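Long-range contacts in capsular polysaccharide export system protein KpsC (Thermosulfurimonas dismutans, PDB 6MGB), which acts as a beta-Kdo 2,4-transferase, probably using CMP-Kdo as donor to build the conserved glycolipid anchor of Gram-negative capsules: residues Ala269-Thr274 with Arg285-Leu290; Tyr100-Pro105 with Glu281-Arg286; Pro88-Val93 with Pro301-Pro306. One frame throughout, in Å; residues are numbered along the deposited sequence.

Contact 1: residues Ala269-Thr274 with Arg285-Leu290; sequences AGWGLT and RRRTLL
Trp271 O accepts the backbone N of Arg287 at 3.1 Å, a nearly straight bond of 167° at the hydrogen, and Arg286 CA adds a CA-H...O contact to the same oxygen. Arg286 then doubles back on the loop. With CG set beside its own backbone N (chi1 -46°) and bends at chi2 and chi3, its guanidinium lies with one face over the Trp271-Gly272 peptide, CZ 3.6 Å from Trp271 C. From there NH2 donates to Gly270 O at 2.7 Å, with the oxygen tilted out of the guanidinium plane. The indole of Trp271 meets Arg285 O at its edge, in the ring plane, CE3 to O being 3.1 Å; this buried oxygen has no hydrogen-bonding partner in the model, so the aromatic C-H edge is what faces it. Further along, Leu273 sets its branched end against the next peptides, CG 3.3 Å from Arg287 O and CD1 3.6 Å from Leu289 N, and CD1 also reaches Leu289 CB.

A second shell holds these groups in place. Trp271 NE1 bonds to Phe267 O, while Arg287 turns away to Leu112 O through NE and to Glu118 in a salt bridge. Leu273 and Leu289 both rest on Leu254 of helix 248-255. Thr288 is the N-cap of helix 289-299, its OG1 bonded to Glu291 N. The loop leading to edge strand 275-276 of a parallel six-stranded sheet thus packs on the lead-in to helix 289-299, which takes the chain to the seven-stranded sheet: the C-terminal return between the two Rossmann-like domains, as in GT-B glycosyltransferases.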
loop_
_atom_site.group_PDB
_atom_site.type_symbol
_atom_site.label_atom_id
_atom_site.label_comp_id
_atom_site.label_asym_id
_atom_site.label_seq_id
_atom_site.Cartn_x
_atom_site.Cartn_y
_atom_site.Cartn_z
ATOM N N ALA A 269 -2.245 -10.061 3.969
ATOM C CA ALA A 269 -1.896 -11.402 4.408
ATOM C C ALA A 269 -2.751 -11.811 5.604
ATOM O O ALA A 269 -3.321 -10.975 6.308
ATOM C CB ALA A 269 -0.414 -11.478 4.775
ATOM N N GLY A 270 -2.834 -13.121 5.822
ATOM C CA GLY A 270 -3.542 -13.658 6.968
ATOM C C GLY A 270 -5.043 -13.745 6.822
ATOM O O GLY A 270 -5.731 -13.975 7.824
ATOM N N TRP A 271 -5.577 -13.577 5.613
ATOM C CA TRP A 271 -7.011 -13.659 5.369
ATOM C C TRP A 271 -7.400 -14.909 4.589
ATOM O O TRP A 271 -8.571 -15.061 4.222
ATOM C CB TRP A 271 -7.486 -12.406 4.630
ATOM C CG TRP A 271 -7.143 -11.140 5.350
ATOM C CD1 TRP A 271 -6.192 -10.230 4.998
ATOM C CD2 TRP A 271 -7.741 -10.651 6.556
ATOM N NE1 TRP A 271 -6.163 -9.201 5.908
ATOM C CE2 TRP A 271 -7.103 -9.437 6.876
ATOM C CE3 TRP A 271 -8.755 -11.123 7.397
ATOM C CZ2 TRP A 271 -7.447 -8.687 7.998
ATOM C CZ3 TRP A 271 -9.095 -10.376 8.508
ATOM C CH2 TRP A 271 -8.443 -9.172 8.801
ATOM N N GLY A 272 -6.448 -15.807 4.333
ATOM C CA GLY A 272 -6.711 -17.036 3.615
ATOM C C GLY A 272 -6.421 -16.987 2.130
ATOM O O GLY A 272 -6.670 -17.980 1.438
ATOM N N LEU A 273 -5.897 -15.872 1.622
ATOM C CA LEU A 273 -5.629 -15.713 0.199
ATOM C C LEU A 273 -4.153 -15.842 -0.153
ATOM O O LEU A 273 -3.817 -15.865 -1.342
ATOM C CB LEU A 273 -6.143 -14.349 -0.279
ATOM C CG LEU A 273 -7.649 -14.124 -0.137
ATOM C CD1 LEU A 273 -8.007 -12.683 -0.457
ATOM C CD2 LEU A 273 -8.422 -15.077 -1.037
ATOM N N THR A 274 -3.275 -15.933 0.842
ATOM C CA THR A 274 -1.838 -15.945 0.626
ATOM C C THR A 274 -1.218 -17.135 1.341
ATOM O O THR A 274 -1.807 -17.717 2.254
ATOM C CB THR A 274 -1.191 -14.652 1.135
ATOM O OG1 THR A 274 -1.651 -14.385 2.466
ATOM C CG2 THR A 274 -1.543 -13.478 0.232
ATOM N N ARG A 285 -11.404 -13.796 10.361
ATOM C CA ARG A 285 -12.369 -13.977 9.287
ATOM C C ARG A 285 -11.658 -14.215 7.961
ATOM O O ARG A 285 -10.750 -13.466 7.590
ATOM C CB ARG A 285 -13.279 -12.756 9.181
ATOM C CG ARG A 285 -14.362 -12.891 8.128
ATOM C CD ARG A 285 -15.610 -12.132 8.527
ATOM N NE ARG A 285 -16.645 -12.212 7.502
ATOM C CZ ARG A 285 -17.782 -11.526 7.528
ATOM N NH1 ARG A 285 -18.662 -11.669 6.547
ATOM N NH2 ARG A 285 -18.041 -10.695 8.530
ATOM N N ARG A 286 -12.073 -15.261 7.252
ATOM C CA ARG A 286 -11.574 -15.515 5.909
ATOM C C ARG A 286 -12.285 -14.598 4.924
ATOM O O ARG A 286 -13.492 -14.363 5.034
ATOM C CB ARG A 286 -11.796 -16.976 5.515
ATOM C CG ARG A 286 -11.407 -18.000 6.577
ATOM C CD ARG A 286 -9.912 -18.004 6.853
ATOM N NE ARG A 286 -9.481 -16.818 7.587
ATOM C CZ ARG A 286 -8.212 -16.475 7.781
ATOM N NH1 ARG A 286 -7.233 -17.225 7.290
ATOM N NH2 ARG A 286 -7.920 -15.376 8.463
ATOM N N ARG A 287 -11.531 -14.078 3.958
ATOM C CA ARG A 287 -12.066 -13.132 2.990
ATOM C C ARG A 287 -11.718 -13.569 1.575
ATOM O O ARG A 287 -10.653 -14.138 1.322
ATOM C CB ARG A 287 -11.525 -11.715 3.233
ATOM C CG ARG A 287 -12.076 -11.040 4.476
ATOM C CD ARG A 287 -13.569 -10.794 4.353
ATOM N NE ARG A 287 -14.090 -9.969 5.439
ATOM C CZ ARG A 287 -15.350 -9.553 5.519
ATOM N NH1 ARG A 287 -16.225 -9.881 4.578
ATOM N NH2 ARG A 287 -15.737 -8.806 6.542
ATOM N N THR A 288 -12.641 -13.300 0.657
ATOM C CA THR A 288 -12.375 -13.467 -0.761
ATOM C C THR A 288 -11.557 -12.290 -1.279
ATOM O O THR A 288 -11.471 -11.233 -0.649
ATOM C CB THR A 288 -13.678 -13.562 -1.557
ATOM O OG1 THR A 288 -14.354 -12.298 -1.517
ATOM C CG2 THR A 288 -14.590 -14.644 -0.990
ATOM N N LEU A 289 -10.954 -12.484 -2.453
ATOM C CA LEU A 289 -10.198 -11.403 -3.074
ATOM C C LEU A 289 -11.088 -10.189 -3.302
ATOM O O LEU A 289 -10.702 -9.054 -3.000
ATOM C CB LEU A 289 -9.583 -11.883 -4.390
ATOM C CG LEU A 289 -8.624 -10.942 -5.138
ATOM C CD1 LEU A 289 -9.361 -9.879 -5.954
ATOM C CD2 LEU A 289 -7.632 -10.281 -4.185
ATOM N N LEU A 290 -12.293 -10.411 -3.829
ATOM C CA LEU A 290 -13.197 -9.295 -4.081
ATOM C C LEU A 290 -13.532 -8.556 -2.792
ATOM O O LEU A 290 -13.568 -7.321 -2.768
ATOM C CB LEU A 290 -14.470 -9.798 -4.761
ATOM C CG LEU A 290 -15.413 -8.713 -5.285
ATOM C CD1 LEU A 290 -14.753 -7.918 -6.402
ATOM C CD2 LEU A 290 -16.718 -9.324 -5.766
#

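Contact 2: residues Tyr100-Pro105 with Glu281-Arg286; sequences YDATRP and ERRKRR
Pro105 and Arg282 bring the two irregular segments nearest, yet their CA atoms remain 8.1 Å apart, so long side chains must span the distance. Residues Asp101 to Arg104 form a type I beta turn; Asp101 OD1 also accepts from Thr103 N, which makes an Asx turn. On the other oxygen, OD2, Asp101 is gripped side-on by NE and NH2 of Arg104.

Arg282 sends its chain across with CG opposite the backbone N (chi1 -160°) and a bend at chi3, which brings one face of its guanidinium over the Arg104-Pro105 peptide, CZ 3.6 Å from Arg104 C. NH2 donates to Ala102 O at 2.8 Å and 171°; the oxygen lies in the guanidinium plane, although the donor stands above the carbonyl plane. The Pro105 ring crosses the arginine chain at about a right angle, CG 3.8 Å from Arg282 CD. Alongside, the tip of Arg283 approaches Ala102 CB, and its NH2 donates to water 1 at 3.1 Å.

Glu109 forms salt bridges with NE of both Arg282 and Arg283. Its carboxylate probably offsets much of their charge, while the turn itself is held through a peptide carbonyl and a peptide face.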
loop_
_atom_site.group_PDB
_atom_site.type_symbol
_atom_site.label_atom_id
_atom_site.label_comp_id
_atom_site.label_asym_id
_atom_site.label_seq_id
_atom_site.Cartn_x
_atom_site.Cartn_y
_atom_site.Cartn_z
ATOM N N TYR A 100 -0.352 -1.178 7.380
ATOM C CA TYR A 100 0.833 -2.023 7.319
ATOM C C TYR A 100 1.359 -2.414 8.694
ATOM O O TYR A 100 2.321 -3.182 8.773
ATOM C CB TYR A 100 1.950 -1.343 6.512
ATOM C CG TYR A 100 2.375 0.027 6.995
ATOM C CD1 TYR A 100 3.256 0.170 8.059
ATOM C CD2 TYR A 100 1.917 1.177 6.368
ATOM C CE1 TYR A 100 3.653 1.420 8.493
ATOM C CE2 TYR A 100 2.309 2.430 6.795
ATOM C CZ TYR A 100 3.177 2.547 7.857
ATOM O OH TYR A 100 3.573 3.794 8.287
ATOM N N ASP A 101 0.748 -1.926 9.770
ATOM C CA ASP A 101 1.180 -2.258 11.128
ATOM C C ASP A 101 0.377 -3.458 11.618
ATOM O O ASP A 101 -0.759 -3.316 12.079
ATOM C CB ASP A 101 1.015 -1.058 12.054
ATOM C CG ASP A 101 1.447 -1.356 13.477
ATOM O OD1 ASP A 101 1.859 -2.500 13.754
ATOM O OD2 ASP A 101 1.371 -0.443 14.324
ATOM N N ALA A 102 0.975 -4.645 11.526
ATOM C CA ALA A 102 0.323 -5.880 11.944
ATOM C C ALA A 102 0.387 -6.121 13.449
ATOM O O ALA A 102 -0.181 -7.113 13.921
ATOM C CB ALA A 102 0.949 -7.074 11.218
ATOM N N THR A 103 1.056 -5.256 14.210
ATOM C CA THR A 103 1.164 -5.440 15.655
ATOM C C THR A 103 -0.064 -4.947 16.410
ATOM O O THR A 103 -0.224 -5.288 17.586
ATOM C CB THR A 103 2.405 -4.718 16.195
ATOM O OG1 THR A 103 2.186 -3.301 16.187
ATOM C CG2 THR A 103 3.637 -5.047 15.353
ATOM N N ARG A 104 -0.922 -4.159 15.770
ATOM C CA ARG A 104 -2.143 -3.650 16.383
ATOM C C ARG A 104 -3.289 -3.732 15.385
ATOM O O ARG A 104 -3.058 -3.953 14.188
ATOM C CB ARG A 104 -1.981 -2.194 16.822
ATOM C CG ARG A 104 -0.778 -1.883 17.689
ATOM C CD ARG A 104 -0.610 -0.375 17.780
ATOM N NE ARG A 104 -0.370 0.208 16.460
ATOM C CZ ARG A 104 -0.736 1.432 16.087
ATOM N NH1 ARG A 104 -1.379 2.235 16.925
ATOM N NH2 ARG A 104 -0.466 1.853 14.859
ATOM N N PRO A 105 -4.529 -3.553 15.828
ATOM C CA PRO A 105 -5.623 -3.373 14.869
ATOM C C PRO A 105 -5.427 -2.100 14.060
ATOM O O PRO A 105 -4.781 -1.147 14.499
ATOM C CB PRO A 105 -6.869 -3.283 15.760
ATOM C CG PRO A 105 -6.476 -3.907 17.051
ATOM C CD PRO A 105 -5.015 -3.627 17.215
ATOM N N GLU A 281 -2.885 -14.050 14.801
ATOM C CA GLU A 281 -4.071 -14.651 15.398
ATOM C C GLU A 281 -5.242 -13.679 15.471
ATOM O O GLU A 281 -6.396 -14.118 15.514
ATOM C CB GLU A 281 -3.749 -15.167 16.802
ATOM C CG GLU A 281 -2.496 -16.029 16.887
ATOM C CD GLU A 281 -2.494 -17.167 15.884
ATOM O OE1 GLU A 281 -1.394 -17.589 15.468
ATOM O OE2 GLU A 281 -3.588 -17.636 15.512
ATOM N N ARG A 282 -4.971 -12.374 15.492
ATOM C CA ARG A 282 -6.040 -11.386 15.567
ATOM C C ARG A 282 -6.894 -11.361 14.306
ATOM O O ARG A 282 -8.040 -10.901 14.357
ATOM C CB ARG A 282 -5.439 -10.005 15.822
ATOM C CG ARG A 282 -6.411 -8.991 16.391
ATOM C CD ARG A 282 -5.730 -7.654 16.628
ATOM N NE ARG A 282 -4.910 -7.263 15.482
ATOM C CZ ARG A 282 -3.582 -7.331 15.430
ATOM N NH1 ARG A 282 -2.871 -7.757 16.469
ATOM N NH2 ARG A 282 -2.954 -6.960 14.324
ATOM N N ARG A 283 -6.366 -11.844 13.184
ATOM C CA ARG A 283 -7.109 -11.901 11.928
ATOM C C ARG A 283 -7.760 -13.275 11.822
ATOM O O ARG A 283 -7.075 -14.284 11.619
ATOM C CB ARG A 283 -6.184 -11.623 10.746
ATOM C CG ARG A 283 -5.583 -10.231 10.785
ATOM C CD ARG A 283 -4.608 -9.973 9.647
ATOM N NE ARG A 283 -3.974 -8.668 9.803
ATOM C CZ ARG A 283 -3.047 -8.171 8.989
ATOM N NH1 ARG A 283 -2.629 -8.866 7.937
ATOM N NH2 ARG A 283 -2.533 -6.974 9.234
ATOM N N LYS A 284 -9.081 -13.316 11.966
ATOM C CA LYS A 284 -9.821 -14.568 12.060
ATOM C C LYS A 284 -10.741 -14.825 10.879
ATOM O O LYS A 284 -10.850 -15.968 10.427
ATOM C CB LYS A 284 -10.641 -14.587 13.353
ATOM C CG LYS A 284 -9.803 -14.356 14.601
ATOM C CD LYS A 284 -10.528 -14.795 15.862
ATOM C CE LYS A 284 -9.584 -14.829 17.055
ATOM N NZ LYS A 284 -9.031 -13.485 17.381
ATOM N N ARG A 285 -11.404 -13.796 10.361
ATOM C CA ARG A 285 -12.369 -13.977 9.287
ATOM C C ARG A 285 -11.658 -14.215 7.961
ATOM O O ARG A 285 -10.750 -13.466 7.590
ATOM C CB ARG A 285 -13.279 -12.756 9.181
ATOM C CG ARG A 285 -14.362 -12.891 8.128
ATOM C CD ARG A 285 -15.610 -12.132 8.527
ATOM N NE ARG A 285 -16.645 -12.212 7.502
ATOM C CZ ARG A 285 -17.782 -11.526 7.528
ATOM N NH1 ARG A 285 -18.662 -11.669 6.547
ATOM N NH2 ARG A 285 -18.041 -10.695 8.530
ATOM N N ARG A 286 -12.073 -15.261 7.252
ATOM C CA ARG A 286 -11.574 -15.515 5.909
ATOM C C ARG A 286 -12.285 -14.598 4.924
ATOM O O ARG A 286 -13.492 -14.363 5.034
ATOM C CB ARG A 286 -11.796 -16.976 5.515
ATOM C CG ARG A 286 -11.407 -18.000 6.577
ATOM C CD ARG A 286 -9.912 -18.004 6.853
ATOM N NE ARG A 286 -9.481 -16.818 7.587
ATOM C CZ ARG A 286 -8.212 -16.475 7.781
ATOM N NH1 ARG A 286 -7.233 -17.225 7.290
ATOM N NH2 ARG A 286 -7.920 -15.376 8.463
HETATM O O HOH W 1 -3.051 -4.829 11.479
#

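Contact 3: residues Pro88-Val93 with Pro301-Pro306; sequences PLSLIV and PRYINP
Arg302 and Val93 meet because CG of Arg302 stands opposite its carbonyl carbon (chi1 -53°) and the chain runs extended to NE, laying one guanidinium face over Val93 CB, 3.7 Å from NE. In Ser90, OG sits between the backbone N and the carbonyl carbon (chi1 63°), a rotation that turns it to Leu77 O and to water 2, which also donates to Tyr303 OH.

The backbones pair as antiparallel strands. Leu91 and Arg302 form a hydrogen-bonded pair, Leu91 N to Arg302 O 2.9 Å and Arg302 N to Leu91 O 2.8 Å. Ser90 and Tyr303 make the neighbouring non-hydrogen-bonded pair, with Ser90 CB 3.4 Å from Tyr303 CD1, and Tyr303 OH continues to Tyr297 O. Leu89 CD2 touches Pro306 CG at 4.1 Å.

Arg302 NH2 donates to water 3 at 3.0 Å, in the guanidinium plane, and this water donates to Val93 O; NH1 bonds to Phe28 O. A leucine in place of Arg302 would probably lose the guanidinium face over Val93 and leave Phe28 O and water 3 without this donor. Paired backbone amides thus fix the strand register, while carbonyls and waters satisfy the polar side-chain ends in this largely buried strand pair.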
loop_
_atom_site.group_PDB
_atom_site.type_symbol
_atom_site.label_atom_id
_atom_site.label_comp_id
_atom_site.label_asym_id
_atom_site.label_seq_id
_atom_site.Cartn_x
_atom_site.Cartn_y
_atom_site.Cartn_z
ATOM N N PRO A 88 -0.836 13.334 -3.951
ATOM C CA PRO A 88 -1.600 12.083 -3.997
ATOM C C PRO A 88 -3.043 12.331 -4.408
ATOM O O PRO A 88 -3.647 13.345 -4.050
ATOM C CB PRO A 88 -1.506 11.557 -2.561
ATOM C CG PRO A 88 -1.334 12.783 -1.731
ATOM C CD PRO A 88 -0.531 13.743 -2.569
ATOM N N LEU A 89 -3.590 11.390 -5.176
ATOM C CA LEU A 89 -4.981 11.462 -5.601
ATOM C C LEU A 89 -5.931 10.826 -4.599
ATOM O O LEU A 89 -7.136 11.099 -4.646
ATOM C CB LEU A 89 -5.146 10.787 -6.964
ATOM C CG LEU A 89 -4.327 11.409 -8.099
ATOM C CD1 LEU A 89 -4.494 10.605 -9.377
ATOM C CD2 LEU A 89 -4.724 12.862 -8.325
ATOM N N SER A 90 -5.422 9.979 -3.709
ATOM C CA SER A 90 -6.194 9.466 -2.592
ATOM C C SER A 90 -5.294 9.430 -1.369
ATOM O O SER A 90 -4.066 9.389 -1.475
ATOM C CB SER A 90 -6.770 8.074 -2.882
ATOM O OG SER A 90 -5.746 7.117 -3.075
ATOM N N LEU A 91 -5.924 9.453 -0.200
ATOM C CA LEU A 91 -5.212 9.539 1.064
ATOM C C LEU A 91 -5.817 8.543 2.040
ATOM O O LEU A 91 -7.041 8.436 2.145
ATOM C CB LEU A 91 -5.289 10.958 1.641
ATOM C CG LEU A 91 -4.323 11.311 2.767
ATOM C CD1 LEU A 91 -2.919 11.531 2.223
ATOM C CD2 LEU A 91 -4.820 12.543 3.506
ATOM N N ILE A 92 -4.958 7.812 2.740
ATOM C CA ILE A 92 -5.396 6.919 3.804
ATOM C C ILE A 92 -5.360 7.686 5.118
ATOM O O ILE A 92 -4.346 8.304 5.462
ATOM C CB ILE A 92 -4.517 5.659 3.863
ATOM C CG1 ILE A 92 -4.904 4.719 2.717
ATOM C CG2 ILE A 92 -4.668 4.947 5.206
ATOM C CD1 ILE A 92 -3.923 3.594 2.476
ATOM N N VAL A 93 -6.473 7.654 5.844
ATOM C CA VAL A 93 -6.625 8.357 7.113
ATOM C C VAL A 93 -7.150 7.323 8.099
ATOM O O VAL A 93 -8.335 6.970 8.065
ATOM C CB VAL A 93 -7.573 9.557 7.006
ATOM C CG1 VAL A 93 -7.697 10.269 8.344
ATOM C CG2 VAL A 93 -7.088 10.520 5.926
ATOM N N PRO A 301 -9.525 3.989 1.645
ATOM C CA PRO A 301 -8.931 5.281 1.288
ATOM C C PRO A 301 -9.988 6.352 1.065
ATOM O O PRO A 301 -11.160 6.072 0.810
ATOM C CB PRO A 301 -8.180 4.981 -0.017
ATOM C CG PRO A 301 -8.261 3.482 -0.211
ATOM C CD PRO A 301 -9.500 3.067 0.502
ATOM N N ARG A 302 -9.541 7.603 1.161
ATOM C CA ARG A 302 -10.372 8.761 0.852
ATOM C C ARG A 302 -9.939 9.326 -0.494
ATOM O O ARG A 302 -8.781 9.726 -0.662
ATOM C CB ARG A 302 -10.264 9.824 1.943
ATOM C CG ARG A 302 -10.550 9.289 3.330
ATOM C CD ARG A 302 -10.703 10.401 4.344
ATOM N NE ARG A 302 -11.017 9.873 5.667
ATOM C CZ ARG A 302 -11.300 10.621 6.728
ATOM N NH1 ARG A 302 -11.312 11.944 6.629
ATOM N NH2 ARG A 302 -11.573 10.043 7.889
ATOM N N TYR A 303 -10.864 9.357 -1.445
ATOM C CA TYR A 303 -10.579 9.804 -2.798
ATOM C C TYR A 303 -11.095 11.217 -3.025
ATOM O O TYR A 303 -12.134 11.615 -2.492
ATOM C CB TYR A 303 -11.220 8.867 -3.827
ATOM C CG TYR A 303 -10.612 7.488 -3.865
ATOM C CD1 TYR A 303 -9.532 7.214 -4.690
ATOM C CD2 TYR A 303 -11.117 6.459 -3.081
ATOM C CE1 TYR A 303 -8.962 5.958 -4.730
ATOM C CE2 TYR A 303 -10.559 5.197 -3.117
ATOM C CZ TYR A 303 -9.479 4.953 -3.943
ATOM O OH TYR A 303 -8.916 3.700 -3.986
ATOM N N ILE A 304 -10.350 11.973 -3.823
ATOM C CA ILE A 304 -10.795 13.268 -4.321
ATOM C C ILE A 304 -11.080 13.121 -5.806
ATOM O O ILE A 304 -10.482 12.288 -6.495
ATOM C CB ILE A 304 -9.779 14.407 -4.072
ATOM C CG1 ILE A 304 -8.334 13.987 -4.390
ATOM C CG2 ILE A 304 -9.879 14.894 -2.635
ATOM C CD1 ILE A 304 -7.982 13.947 -5.870
ATOM N N ASN A 305 -12.015 13.922 -6.293
ATOM C CA ASN A 305 -12.253 13.972 -7.725
ATOM C C ASN A 305 -11.171 14.859 -8.327
ATOM O O ASN A 305 -11.198 16.080 -8.126
ATOM C CB ASN A 305 -13.649 14.509 -8.032
ATOM C CG ASN A 305 -13.960 14.490 -9.512
ATOM O OD1 ASN A 305 -13.059 14.383 -10.346
ATOM N ND2 ASN A 305 -15.241 14.592 -9.849
ATOM N N PRO A 306 -10.192 14.299 -9.045
ATOM C CA PRO A 306 -9.077 15.139 -9.514
ATOM C C PRO A 306 -9.525 16.302 -10.377
ATOM O O PRO A 306 -8.828 17.321 -10.439
ATOM C CB PRO A 306 -8.202 14.153 -10.303
ATOM C CG PRO A 306 -8.587 12.805 -9.800
ATOM C CD PRO A 306 -10.046 12.905 -9.497
HETATM O O HOH W 2 -6.398 4.403 -3.001
HETATM O O HOH W 3 -11.024 7.131 8.276
#

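How the contacts relate
Contacts 1 and 2 adjoin, their centres 11 Å apart, and share Arg285 and Arg286. Arg283 of contact 2 joins them: its NH1 probably bonds to Ala269 O at 2.8 Å, and its CD packs 3.5 Å from Trp271 CZ2. Contact 3 lies in the mixed seven-stranded sheet, with its centre about 24 Å from each of theirs; helix 289-299, which begins in contact 1, leads directly into its strand 302-305. The nucleotide pocket is not formed by any of the three. From the bound cytidine monophosphate, the side chain of Ile92 (contact 3) is about 10 Å away, that of Leu289 (contact 1) about 13 Å and that of Arg283 (contact 2) about 14 Å.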